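Local coordinates for DltD domain-containing protein (Beauveria bassiana, PDB 7D78), which is a thioesterase of the polyketide transferase af380 family that probably acts as a polyketide cyclase forming medium-ring lactones, at residues A[133-138]-A[240-245]; A[285-290]-A[313-318]. One frame throughout, in Å; residues are numbered along the deposited sequence.

Contact 1 of 2, residues A[133-138]-A[240-245]; sequences MSFGGT and QKLAWW
The rings of Phe135 and Trp245 leave their backbones in the same rotameric sense, each CG trans to its own N (chi1 -164° and -160°), and so reach a common meeting point from the start of helix 135-146 and from just past the end of helix 238-244. Phe135 CE1 lies 3.5 Å from Trp245 CZ3, at the benzo end of the indole, and the ring planes are inclined at 55°, with the centroid of the phenyl 5.2 Å from that of the six-membered indole ring. Trp245 CH2 stands over one face of the phenyl, displaced toward its rim. Leu242 adds one of its branch methyls at the phenyl edge: CD2 touches Phe135 CE1 at 3.6 Å, so one face and the edge of a single ring are engaged by residues three apart, in and just after the helix's last turn. From the other side of the indole plane, obliquely, Thr138 brings CG2 to 3.4 Å from Trp245 CH2. Its hydroxyl OG1 bonds to the carbonyl of Ile159, which fixes the rotation of the side chain and leaves the methyl to the indole.

Ser134, immediately before Phe135, hydrogen-bonds to His296 and to a bound glycerol. Its position is consistent with the nucleophile of a Ser-His-Asp triad on a GxSxG elbow, and Phe135, whose side chain also lies near the glycerol, probably helps line the adjoining pocket. The contact thus joins helix 135-146, which follows central strand 127-133, to helix 238-244, part of the long insertion between strands 150-156 and 259-264; Pro103 and Leu104 of helix 103-118 also pack on Trp245.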
ATOM      1  N   MET A 133     -14.641 -13.362  -2.126  1.00 19.68           N
ATOM      2  CA  MET A 133     -14.904 -13.652  -3.526  1.00 20.86           C
ATOM      3  C   MET A 133     -14.225 -12.624  -4.417  1.00 20.33           C
ATOM      4  O   MET A 133     -14.318 -11.418  -4.163  1.00 21.15           O
ATOM      5  CB  MET A 133     -16.400 -13.665  -3.827  1.00 24.39           C
ATOM      6  CG  MET A 133     -16.690 -13.968  -5.294  1.00 27.09           C
ATOM      7  SD  MET A 133     -18.312 -14.699  -5.451  1.00 38.52           S
ATOM      8  CE  MET A 133     -18.450 -14.834  -7.239  1.00 38.75           C
ATOM      9  N   SER A 134     -13.556 -13.105  -5.465  1.00 20.50           N
ATOM     10  CA  SER A 134     -12.982 -12.243  -6.502  1.00 22.04           C
ATOM     11  C   SER A 134     -11.931 -11.366  -5.826  1.00 22.60           C
ATOM     12  O   SER A 134     -11.111 -11.902  -5.060  1.00 21.85           O
ATOM     13  CB  SER A 134     -14.111 -11.500  -7.212  1.00 25.13           C
ATOM     14  OG  SER A 134     -13.609 -10.687  -8.259  1.00 23.68           O
ATOM     15  N   PHE A 135     -11.911 -10.056  -6.083  1.00 21.39           N
ATOM     16  CA  PHE A 135     -11.093  -9.071  -5.380  1.00 20.57           C
ATOM     17  C   PHE A 135     -11.106  -9.278  -3.862  1.00 19.60           C
ATOM     18  O   PHE A 135     -10.066  -9.149  -3.199  1.00 17.38           O
ATOM     19  CB  PHE A 135     -11.613  -7.671  -5.755  1.00 19.61           C
ATOM     20  CG  PHE A 135     -10.678  -6.544  -5.436  1.00 20.69           C
ATOM     21  CD1 PHE A 135      -9.700  -6.168  -6.341  1.00 18.74           C
ATOM     22  CD2 PHE A 135     -10.828  -5.804  -4.267  1.00 21.41           C
ATOM     23  CE1 PHE A 135      -8.847  -5.105  -6.067  1.00 24.32           C
ATOM     24  CE2 PHE A 135      -9.971  -4.741  -3.981  1.00 22.65           C
ATOM     25  CZ  PHE A 135      -8.979  -4.394  -4.882  1.00 22.75           C
ATOM     26  N   GLY A 136     -12.275  -9.615  -3.302  1.00 17.05           N
ATOM     27  CA  GLY A 136     -12.378  -9.806  -1.863  1.00 17.33           C
ATOM     28  C   GLY A 136     -11.631 -11.023  -1.341  1.00 17.74           C
ATOM     29  O   GLY A 136     -11.217 -11.049  -0.176  1.00 18.62           O
ATOM     30  N   GLY A 137     -11.479 -12.059  -2.167  1.00 17.99           N
ATOM     31  CA  GLY A 137     -10.647 -13.182  -1.760  1.00 19.02           C
ATOM     32  C   GLY A 137      -9.190 -12.787  -1.614  1.00 18.22           C
ATOM     33  O   GLY A 137      -8.505 -13.218  -0.679  1.00 17.18           O
ATOM     34  N   THR A 138      -8.702 -11.945  -2.530  1.00 19.06           N
ATOM     35  CA  THR A 138      -7.319 -11.485  -2.457  1.00 18.40           C
ATOM     36  C   THR A 138      -7.120 -10.562  -1.258  1.00 17.25           C
ATOM     37  O   THR A 138      -6.112 -10.660  -0.552  1.00 16.40           O
ATOM     38  CB  THR A 138      -6.949 -10.791  -3.770  1.00 20.08           C
ATOM     39  OG1 THR A 138      -7.334 -11.629  -4.867  1.00 21.35           O
ATOM     40  CG2 THR A 138      -5.449 -10.512  -3.856  1.00 18.86           C
ATOM     41  N   GLN A 240      -4.679   4.089  -8.621  1.00 16.70           N
ATOM     42  CA  GLN A 240      -3.422   4.371  -7.933  1.00 18.85           C
ATOM     43  C   GLN A 240      -3.160   3.341  -6.835  1.00 17.93           C
ATOM     44  O   GLN A 240      -2.038   2.835  -6.696  1.00 18.83           O
ATOM     45  CB  GLN A 240      -3.451   5.786  -7.353  1.00 17.05           C
ATOM     46  CG  GLN A 240      -2.209   6.159  -6.538  1.00 17.16           C
ATOM     47  CD  GLN A 240      -0.952   6.198  -7.386  1.00 22.28           C
ATOM     48  OE1 GLN A 240      -0.181   5.225  -7.447  1.00 26.47           O
ATOM     49  NE2 GLN A 240      -0.743   7.312  -8.059  1.00 15.01           N
ATOM     50  N   LYS A 241      -4.187   3.017  -6.044  1.00 16.55           N
ATOM     51  CA  LYS A 241      -4.032   1.991  -5.017  1.00 19.70           C
ATOM     52  C   LYS A 241      -3.684   0.644  -5.636  1.00 17.12           C
ATOM     53  O   LYS A 241      -2.860  -0.102  -5.098  1.00 20.71           O
ATOM     54  CB  LYS A 241      -5.315   1.886  -4.187  1.00 17.70           C
ATOM     55  CG  LYS A 241      -5.840   3.222  -3.640  1.00 20.75           C
ATOM     56  CD  LYS A 241      -4.733   3.969  -2.889  1.00 23.12           C
ATOM     57  CE  LYS A 241      -5.178   5.360  -2.442  1.00 22.63           C
ATOM     58  NZ  LYS A 241      -4.077   6.058  -1.686  1.00 21.83           N
ATOM     59  N   LEU A 242      -4.304   0.314  -6.770  1.00 16.39           N
ATOM     60  CA  LEU A 242      -4.005  -0.953  -7.427  1.00 21.98           C
ATOM     61  C   LEU A 242      -2.601  -0.962  -8.016  1.00 19.66           C
ATOM     62  O   LEU A 242      -1.997  -2.033  -8.143  1.00 19.37           O
ATOM     63  CB  LEU A 242      -5.038  -1.247  -8.521  1.00 17.86           C
ATOM     64  CG  LEU A 242      -6.494  -1.349  -8.044  1.00 20.19           C
ATOM     65  CD1 LEU A 242      -7.389  -1.761  -9.199  1.00 18.35           C
ATOM     66  CD2 LEU A 242      -6.608  -2.355  -6.890  1.00 18.15           C
ATOM     67  N   ALA A 243      -2.062   0.209  -8.380  1.00 17.36           N
ATOM     68  CA  ALA A 243      -0.697   0.244  -8.901  1.00 18.43           C
ATOM     69  C   ALA A 243       0.306  -0.151  -7.828  1.00 21.82           C
ATOM     70  O   ALA A 243       1.306  -0.815  -8.121  1.00 17.82           O
ATOM     71  CB  ALA A 243      -0.371   1.638  -9.440  1.00 19.36           C
ATOM     72  N   TRP A 244       0.058   0.282  -6.588  1.00 23.24           N
ATOM     73  CA  TRP A 244       0.947   0.003  -5.467  1.00 21.42           C
ATOM     74  C   TRP A 244       0.859  -1.453  -5.020  1.00 25.04           C
ATOM     75  O   TRP A 244       1.868  -2.036  -4.609  1.00 28.26           O
ATOM     76  CB  TRP A 244       0.585   0.889  -4.274  1.00 22.21           C
ATOM     77  CG  TRP A 244       0.690   2.408  -4.402  1.00 20.15           C
ATOM     78  CD1 TRP A 244      -0.137   3.323  -3.803  1.00 16.10           C
ATOM     79  CD2 TRP A 244       1.682   3.172  -5.108  1.00 19.70           C
ATOM     80  NE1 TRP A 244       0.274   4.597  -4.093  1.00 19.35           N
ATOM     81  CE2 TRP A 244       1.386   4.536  -4.889  1.00 19.45           C
ATOM     82  CE3 TRP A 244       2.789   2.841  -5.893  1.00 16.21           C
ATOM     83  CZ2 TRP A 244       2.151   5.565  -5.441  1.00 22.31           C
ATOM     84  CZ3 TRP A 244       3.549   3.856  -6.432  1.00 20.80           C
ATOM     85  CH2 TRP A 244       3.223   5.207  -6.210  1.00 20.81           C
ATOM     86  N   TRP A 245      -0.334  -2.040  -5.096  1.00 20.14           N
ATOM     87  CA  TRP A 245      -0.609  -3.345  -4.509  1.00 20.66           C
ATOM     88  C   TRP A 245       0.168  -4.436  -5.226  1.00 21.84           C
ATOM     89  O   TRP A 245       0.122  -4.540  -6.456  1.00 22.28           O
ATOM     90  CB  TRP A 245      -2.104  -3.635  -4.604  1.00 19.52           C
ATOM     91  CG  TRP A 245      -2.646  -4.680  -3.676  1.00 19.54           C
ATOM     92  CD1 TRP A 245      -2.131  -5.075  -2.468  1.00 21.18           C
ATOM     93  CD2 TRP A 245      -3.849  -5.436  -3.867  1.00 18.87           C
ATOM     94  NE1 TRP A 245      -2.951  -6.035  -1.897  1.00 18.21           N
ATOM     95  CE2 TRP A 245      -4.004  -6.275  -2.740  1.00 18.74           C
ATOM     96  CE3 TRP A 245      -4.816  -5.481  -4.886  1.00 22.32           C
ATOM     97  CZ2 TRP A 245      -5.088  -7.143  -2.600  1.00 19.52           C
ATOM     98  CZ3 TRP A 245      -5.890  -6.337  -4.745  1.00 20.51           C
ATOM     99  CH2 TRP A 245      -6.023  -7.154  -3.603  1.00 20.61           C
TER

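Contact 2 of 2, residues A[285-290]-A[313-318]; sequences TKKFLE and TEFIRE
Apolar contact between Lys287 and Phe315 carries this strand-to-helix junction. The lysine offers the base of its side chain, not its charged end: CB lies 3.9 Å from Phe315 CD1 and equally 3.9 Å from CE1, approaching that side of the ring obliquely. Phe315 reaches the strand because its CG is trans to the backbone N (chi1 179°), which carries the phenyl out from the helix surface toward the sheet. Backbone packing supplements this. The ring lies beside the peptide joining Lys286 to Lys287, with Phe315 CE1 4.2 Å from Lys287 N and 4.3 Å from Lys286 C, so the phenyl also borders the main chain, though less closely than it does Lys287 CB.

The electrostatic component is slight. Beyond CB the lysine chain runs extended and bends only at its last torsion, which takes NZ away from the phenyl. Lys287 NZ stays 6.1 Å from Glu314 OE2, too far for a salt bridge; the opposite charges may still attract weakly at this partly exposed margin.

Side-chain alternation along the strand decides which neighbour each residue meets. Lys286 and Phe288 turn to the other face of the sheet, where both meet Phe279 of helix 272-281, the lysine through a cation-pi interaction, and Lys286 NZ bonds to the carbonyls of Phe279 and Phe282. Lys287 and Leu289 share the face of helix 305-319, Leu289 touching Ala311. As in the alpha/beta hydrolase fold, the last strand of the main sheet, 286-291, is crossed by the C-terminal helix; the strand is hydrogen-bonded to parallel strand 259-264, and helix 305-319 packs across both, Phe315 resting also on Leu260 and Pro258.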
ATOM      1  N   THR A 285      -1.276 -26.535   4.931  1.00 24.12           N
ATOM      2  CA  THR A 285      -2.502 -27.259   4.595  1.00 27.81           C
ATOM      3  C   THR A 285      -3.357 -26.465   3.616  1.00 27.49           C
ATOM      4  O   THR A 285      -3.648 -25.288   3.847  1.00 25.26           O
ATOM      5  CB  THR A 285      -3.303 -27.528   5.873  1.00 29.24           C
ATOM      6  OG1 THR A 285      -2.502 -28.268   6.802  1.00 31.90           O
ATOM      7  CG2 THR A 285      -4.571 -28.298   5.565  1.00 25.84           C
ATOM      8  N   LYS A 286      -3.782 -27.114   2.531  1.00 25.01           N
ATOM      9  CA  LYS A 286      -4.492 -26.383   1.486  1.00 26.65           C
ATOM     10  C   LYS A 286      -5.343 -27.335   0.658  1.00 34.28           C
ATOM     11  O   LYS A 286      -5.126 -28.551   0.651  1.00 26.91           O
ATOM     12  CB  LYS A 286      -3.515 -25.621   0.579  1.00 26.80           C
ATOM     13  CG  LYS A 286      -2.546 -26.510  -0.209  1.00 26.76           C
ATOM     14  CD  LYS A 286      -1.577 -25.650  -1.017  1.00 26.96           C
ATOM     15  CE  LYS A 286      -0.656 -26.497  -1.880  1.00 28.16           C
ATOM     16  NZ  LYS A 286       0.361 -25.660  -2.557  1.00 22.33           N
ATOM     17  N   LYS A 287      -6.310 -26.754  -0.054  1.00 27.35           N
ATOM     18  CA  LYS A 287      -7.211 -27.515  -0.911  1.00 26.15           C
ATOM     19  C   LYS A 287      -7.578 -26.668  -2.114  1.00 32.01           C
ATOM     20  O   LYS A 287      -7.878 -25.478  -1.979  1.00 25.60           O
ATOM     21  CB  LYS A 287      -8.490 -27.946  -0.181  1.00 25.27           C
ATOM     22  CG  LYS A 287      -9.458 -28.728  -1.084  1.00 35.22           C
ATOM     23  CD  LYS A 287     -10.673 -29.252  -0.328  1.00 41.65           C
ATOM     24  CE  LYS A 287     -11.622 -30.021  -1.256  1.00 41.64           C
ATOM     25  NZ  LYS A 287     -10.909 -31.124  -1.967  1.00 49.70           N
ATOM     26  N   PHE A 288      -7.566 -27.290  -3.287  1.00 27.62           N
ATOM     27  CA  PHE A 288      -7.936 -26.636  -4.531  1.00 29.21           C
ATOM     28  C   PHE A 288      -9.200 -27.266  -5.106  1.00 38.26           C
ATOM     29  O   PHE A 288      -9.330 -28.495  -5.140  1.00 33.69           O
ATOM     30  CB  PHE A 288      -6.791 -26.731  -5.542  1.00 30.97           C
ATOM     31  CG  PHE A 288      -7.079 -26.046  -6.839  1.00 30.10           C
ATOM     32  CD1 PHE A 288      -6.933 -24.677  -6.956  1.00 29.92           C
ATOM     33  CD2 PHE A 288      -7.509 -26.771  -7.936  1.00 33.81           C
ATOM     34  CE1 PHE A 288      -7.205 -24.038  -8.154  1.00 31.23           C
ATOM     35  CE2 PHE A 288      -7.783 -26.146  -9.134  1.00 32.37           C
ATOM     36  CZ  PHE A 288      -7.630 -24.777  -9.246  1.00 35.28           C
ATOM     37  N   LEU A 289     -10.134 -26.421  -5.549  1.00 28.56           N
ATOM     38  CA  LEU A 289     -11.369 -26.864  -6.190  1.00 33.71           C
ATOM     39  C   LEU A 289     -11.545 -26.126  -7.505  1.00 32.92           C
ATOM     40  O   LEU A 289     -11.608 -24.893  -7.517  1.00 27.65           O
ATOM     41  CB  LEU A 289     -12.589 -26.606  -5.305  1.00 30.09           C
ATOM     42  CG  LEU A 289     -13.049 -27.687  -4.346  1.00 38.19           C
ATOM     43  CD1 LEU A 289     -14.499 -27.405  -4.028  1.00 42.68           C
ATOM     44  CD2 LEU A 289     -12.881 -29.054  -4.973  1.00 41.20           C
ATOM     45  N   GLU A 290     -11.640 -26.868  -8.606  1.00 27.26           N
ATOM     46  CA  GLU A 290     -11.953 -26.281  -9.904  1.00 32.02           C
ATOM     47  C   GLU A 290     -13.438 -26.455 -10.179  1.00 32.20           C
ATOM     48  O   GLU A 290     -13.953 -27.576 -10.103  1.00 33.65           O
ATOM     49  CB  GLU A 290     -11.133 -26.925 -11.021  1.00 34.59           C
ATOM     50  CG  GLU A 290     -11.481 -26.412 -12.415  1.00 37.19           C
ATOM     51  CD  GLU A 290     -10.485 -26.880 -13.469  1.00 40.15           C
ATOM     52  OE1 GLU A 290      -9.955 -28.000 -13.325  1.00 48.83           O
ATOM     53  OE2 GLU A 290     -10.218 -26.129 -14.429  1.00 49.22           O
ATOM     54  N   THR A 313     -17.666 -25.569   3.798  1.00 24.82           N
ATOM     55  CA  THR A 313     -17.950 -25.832   5.206  1.00 27.82           C
ATOM     56  C   THR A 313     -17.217 -27.061   5.704  1.00 29.59           C
ATOM     57  O   THR A 313     -16.851 -27.125   6.882  1.00 29.16           O
ATOM     58  CB  THR A 313     -19.449 -25.997   5.435  1.00 31.68           C
ATOM     59  OG1 THR A 313     -19.969 -26.986   4.537  1.00 33.20           O
ATOM     60  CG2 THR A 313     -20.145 -24.685   5.193  1.00 31.44           C
ATOM     61  N   GLU A 314     -17.017 -28.055   4.837  1.00 30.76           N
ATOM     62  CA  GLU A 314     -16.234 -29.219   5.230  1.00 31.79           C
ATOM     63  C   GLU A 314     -14.789 -28.821   5.507  1.00 30.17           C
ATOM     64  O   GLU A 314     -14.214 -29.209   6.530  1.00 27.83           O
ATOM     65  CB  GLU A 314     -16.311 -30.302   4.151  1.00 33.35           C
ATOM     66  CG  GLU A 314     -15.532 -31.573   4.488  1.00 44.25           C
ATOM     67  CD  GLU A 314     -15.207 -32.416   3.255  1.00 60.24           C
ATOM     68  OE1 GLU A 314     -14.735 -33.563   3.423  1.00 69.01           O
ATOM     69  OE2 GLU A 314     -15.423 -31.936   2.117  1.00 60.99           O
ATOM     70  N   PHE A 315     -14.192 -28.021   4.611  1.00 27.99           N
ATOM     71  CA  PHE A 315     -12.812 -27.577   4.815  1.00 21.55           C
ATOM     72  C   PHE A 315     -12.681 -26.751   6.091  1.00 24.13           C
ATOM     73  O   PHE A 315     -11.727 -26.920   6.857  1.00 28.42           O
ATOM     74  CB  PHE A 315     -12.332 -26.776   3.599  1.00 25.62           C
ATOM     75  CG  PHE A 315     -10.928 -26.250   3.729  1.00 25.34           C
ATOM     76  CD1 PHE A 315      -9.846 -27.028   3.342  1.00 25.43           C
ATOM     77  CD2 PHE A 315     -10.688 -24.972   4.227  1.00 29.56           C
ATOM     78  CE1 PHE A 315      -8.548 -26.555   3.461  1.00 28.56           C
ATOM     79  CE2 PHE A 315      -9.384 -24.484   4.355  1.00 21.31           C
ATOM     80  CZ  PHE A 315      -8.317 -25.272   3.967  1.00 29.12           C
ATOM     81  N   ILE A 316     -13.632 -25.855   6.341  1.00 25.48           N
ATOM     82  CA  ILE A 316     -13.577 -25.044   7.552  1.00 26.89           C
ATOM     83  C   ILE A 316     -13.741 -25.922   8.789  1.00 27.42           C
ATOM     84  O   ILE A 316     -12.992 -25.799   9.765  1.00 27.03           O
ATOM     85  CB  ILE A 316     -14.639 -23.930   7.492  1.00 26.96           C
ATOM     86  CG1 ILE A 316     -14.370 -23.026   6.287  1.00 22.09           C
ATOM     87  CG2 ILE A 316     -14.647 -23.124   8.776  1.00 28.23           C
ATOM     88  CD1 ILE A 316     -15.466 -22.009   5.996  1.00 23.54           C
ATOM     89  N   ARG A 317     -14.714 -26.841   8.755  1.00 30.49           N
ATOM     90  CA  ARG A 317     -14.935 -27.737   9.886  1.00 28.86           C
ATOM     91  C   ARG A 317     -13.681 -28.536  10.211  1.00 27.20           C
ATOM     92  O   ARG A 317     -13.330 -28.712  11.384  1.00 30.67           O
ATOM     93  CB  ARG A 317     -16.104 -28.679   9.587  1.00 35.18           C
ATOM     94  CG  ARG A 317     -17.201 -28.668  10.638  1.00 42.49           C
ATOM     95  CD  ARG A 317     -18.273 -29.719  10.352  1.00 40.85           C
ATOM     96  NE  ARG A 317     -19.037 -29.408   9.148  1.00 42.10           N
ATOM     97  CZ  ARG A 317     -20.091 -28.597   9.119  1.00 48.94           C
ATOM     98  NH1 ARG A 317     -20.511 -28.006  10.234  1.00 51.87           N
ATOM     99  NH2 ARG A 317     -20.724 -28.375   7.976  1.00 44.24           N
ATOM    100  N   GLU A 318     -12.984 -29.018   9.187  1.00 28.22           N
ATOM    101  CA  GLU A 318     -11.821 -29.862   9.433  1.00 32.12           C
ATOM    102  C   GLU A 318     -10.674 -29.066  10.038  1.00 33.30           C
ATOM    103  O   GLU A 318      -9.972 -29.561  10.926  1.00 34.33           O
ATOM    104  CB  GLU A 318     -11.374 -30.534   8.136  1.00 34.81           C
ATOM    105  CG  GLU A 318     -12.236 -31.716   7.725  1.00 48.25           C
ATOM    106  CD  GLU A 318     -11.690 -32.443   6.508  1.00 54.63           C
ATOM    107  OE1 GLU A 318     -12.499 -32.860   5.648  1.00 58.70           O
ATOM    108  OE2 GLU A 318     -10.454 -32.600   6.417  1.00 70.89           O
TER

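The two contacts sample one alpha/beta hydrolase at different depths. Contact 1 is buried near the middle of the chain, beside the central strands, and is made by aromatic rings and methyl groups; contact 2 lies at an edge strand, its centre about 18 Å from the chain centre, where a lysine can lend its base to an aromatic ring while its charged end leads away. They share no helix or strand. The centres of contact 1 and contact 2 are about 23 Å apart. Contact 1 joins the core to an insertion, contact 2 a helix to the sheet. A chain connection exists nonetheless: the loop between strand 286-291 and helix 305-319 carries His296, the partner of Ser134.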